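Local coordinates for NikO protein (Streptomyces tendae, PDB 4FQD) that transfers an enolpyruvyl group from phosphoenolpyruvate as an essential step of nikkomycin biosynthesis, and is related to MurA, at residues Ala47-Arg52 / His254-Val259. The protein carries 4 engineered substitutions. Residues are numbered along the deposited sequence; the frame is centred on the assembly and turned at random.
Sequences ASAPVR and HRPVDV. Engineered in segment 47-52: Arg52 (natural residue Pro).
Val51 and Arg52 pair in parallel with Val257 and Asp258. Val257 N donates to Pro50 O, and Arg52 N to Val257 O at 2.8 Å. Val259 N gives its proton to Arg52 O in a bond almost straight at the hydrogen (171°). The inner face of the pair is apolar and covered by helices: Val51 CG2 lies 4.3 Å from Val257 CB, and Val51 CG1 comes alongside Val259 CG1. Both Val51 and Val257 rest on Leu231 of helix 219-231, while Val51 also meets Ala44 of helix 34-44. Strand 257-260 is an outer strand of a four-stranded mixed sheet, set beside 50-54 more than 200 residues earlier in sequence, within an inverse β/α barrel of the EPSP synthase family. Packing is tightest ahead of the paired residues, where buried Ala49 pushes its CB against the backbone, 3.4 Å from Arg255 C; Val259 CG1 likewise sits 3.6 Å from Arg52 O. The outer face carries exposed residues and water. Pro50 CG meets Pro256 CB, and a water lies within hydrogen-bonding distance of both Pro50 O and Val257 O. Engineered Arg52, its CG anti to the backbone N (chi1 -176°) and its chain extended, passes Asp258 with CB 3.3 Å from OD1. Its guanidinium then stands nearly perpendicular to the carboxylate, NH1 4.4 Å from Asp258 OD2, too far for a salt bridge; Glu54 and Asp82 add long, weak ion pairs.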
loop_
_atom_site.group_PDB
_atom_site.type_symbol
_atom_site.label_atom_id
_atom_site.label_comp_id
_atom_site.label_asym_id
_atom_site.label_seq_id
_atom_site.Cartn_x
_atom_site.Cartn_y
_atom_site.Cartn_z
ATOM N N ALA A 47 -30.367 26.423 -3.993
ATOM C CA ALA A 47 -31.203 27.066 -2.985
ATOM C C ALA A 47 -31.777 28.410 -3.427
ATOM O O ALA A 47 -31.433 28.933 -4.487
ATOM C CB ALA A 47 -30.428 27.228 -1.685
ATOM N N SER A 48 -32.658 28.957 -2.595
ATOM C CA SER A 48 -33.250 30.267 -2.832
ATOM C C SER A 48 -32.899 31.192 -1.677
ATOM O O SER A 48 -33.670 32.085 -1.325
ATOM C CB SER A 48 -34.769 30.154 -2.957
ATOM O OG SER A 48 -35.136 29.171 -3.908
ATOM N N ALA A 49 -31.731 30.968 -1.086
ATOM C CA ALA A 49 -31.293 31.738 0.070
ATOM C C ALA A 49 -29.833 32.158 -0.078
ATOM O O ALA A 49 -29.040 31.445 -0.692
ATOM C CB ALA A 49 -31.482 30.928 1.339
ATOM N N PRO A 50 -29.477 33.323 0.483
ATOM C CA PRO A 50 -28.088 33.788 0.430
ATOM C C PRO A 50 -27.170 32.924 1.289
ATOM O O PRO A 50 -27.538 32.542 2.400
ATOM C CB PRO A 50 -28.173 35.206 1.007
ATOM C CG PRO A 50 -29.391 35.192 1.866
ATOM C CD PRO A 50 -30.358 34.288 1.162
ATOM N N VAL A 51 -25.989 32.617 0.766
ATOM C CA VAL A 51 -25.010 31.823 1.498
ATOM C C VAL A 51 -23.713 32.603 1.677
ATOM O O VAL A 51 -23.016 32.898 0.705
ATOM C CB VAL A 51 -24.712 30.495 0.779
ATOM C CG1 VAL A 51 -23.592 29.743 1.487
ATOM C CG2 VAL A 51 -25.969 29.644 0.702
ATOM N N ARG A 52 -23.397 32.940 2.923
ATOM C CA ARG A 52 -22.177 33.677 3.222
ATOM C C ARG A 52 -21.026 32.731 3.539
ATOM O O ARG A 52 -21.067 31.992 4.523
ATOM C CB ARG A 52 -22.396 34.648 4.383
ATOM C CG ARG A 52 -21.181 35.506 4.680
ATOM C CD ARG A 52 -21.432 36.488 5.808
ATOM N NE ARG A 52 -20.289 37.378 5.992
ATOM C CZ ARG A 52 -20.195 38.287 6.956
ATOM N NH1 ARG A 52 -21.178 38.429 7.835
ATOM N NH2 ARG A 52 -19.115 39.052 7.044
ATOM N N HIS A 254 -34.420 27.199 1.546
ATOM C CA HIS A 254 -34.679 28.635 1.535
ATOM C C HIS A 254 -34.182 29.332 2.796
ATOM O O HIS A 254 -34.568 30.466 3.077
ATOM C CB HIS A 254 -36.176 28.896 1.367
ATOM C CG HIS A 254 -37.018 28.286 2.443
ATOM N ND1 HIS A 254 -37.716 27.108 2.264
ATOM C CD2 HIS A 254 -37.273 28.681 3.712
ATOM C CE1 HIS A 254 -38.365 26.811 3.375
ATOM N NE2 HIS A 254 -38.112 27.749 4.270
ATOM N N ARG A 255 -33.326 28.655 3.555
ATOM C CA ARG A 255 -32.784 29.227 4.783
ATOM C C ARG A 255 -31.367 29.759 4.582
ATOM O O ARG A 255 -30.496 29.043 4.091
ATOM C CB ARG A 255 -32.808 28.193 5.908
ATOM C CG ARG A 255 -34.202 27.874 6.421
ATOM C CD ARG A 255 -34.253 26.500 7.063
ATOM N NE ARG A 255 -33.197 26.316 8.052
ATOM C CZ ARG A 255 -32.959 25.171 8.683
ATOM N NH1 ARG A 255 -31.978 25.090 9.569
ATOM N NH2 ARG A 255 -33.701 24.104 8.427
ATOM N N PRO A 256 -31.141 31.029 4.958
ATOM C CA PRO A 256 -29.833 31.692 4.857
ATOM C C PRO A 256 -28.757 30.951 5.646
ATOM O O PRO A 256 -29.031 30.449 6.736
ATOM C CB PRO A 256 -30.091 33.066 5.483
ATOM C CG PRO A 256 -31.554 33.289 5.315
ATOM C CD PRO A 256 -32.180 31.938 5.472
ATOM N N VAL A 257 -27.547 30.887 5.099
ATOM C CA VAL A 257 -26.475 30.107 5.710
ATOM C C VAL A 257 -25.177 30.895 5.874
ATOM O O VAL A 257 -24.716 31.559 4.946
ATOM C CB VAL A 257 -26.177 28.830 4.892
ATOM C CG1 VAL A 257 -25.022 28.053 5.510
ATOM C CG2 VAL A 257 -27.417 27.957 4.794
ATOM N N ASP A 258 -24.599 30.817 7.069
ATOM C CA ASP A 258 -23.271 31.356 7.330
ATOM C C ASP A 258 -22.303 30.206 7.576
ATOM O O ASP A 258 -22.501 29.406 8.491
ATOM C CB ASP A 258 -23.292 32.284 8.546
ATOM C CG ASP A 258 -23.515 33.736 8.171
ATOM O OD1 ASP A 258 -24.105 33.994 7.102
ATOM O OD2 ASP A 258 -23.095 34.620 8.947
ATOM N N VAL A 259 -21.259 30.119 6.760
ATOM C CA VAL A 259 -20.302 29.025 6.884
ATOM C C VAL A 259 -18.852 29.489 6.740
ATOM O O VAL A 259 -18.514 30.254 5.836
ATOM C CB VAL A 259 -20.611 27.888 5.875
ATOM C CG1 VAL A 259 -20.673 28.428 4.454
ATOM C CG2 VAL A 259 -19.588 26.767 5.993
HETATM O O HOH W 1 -26.428 34.254 4.708
#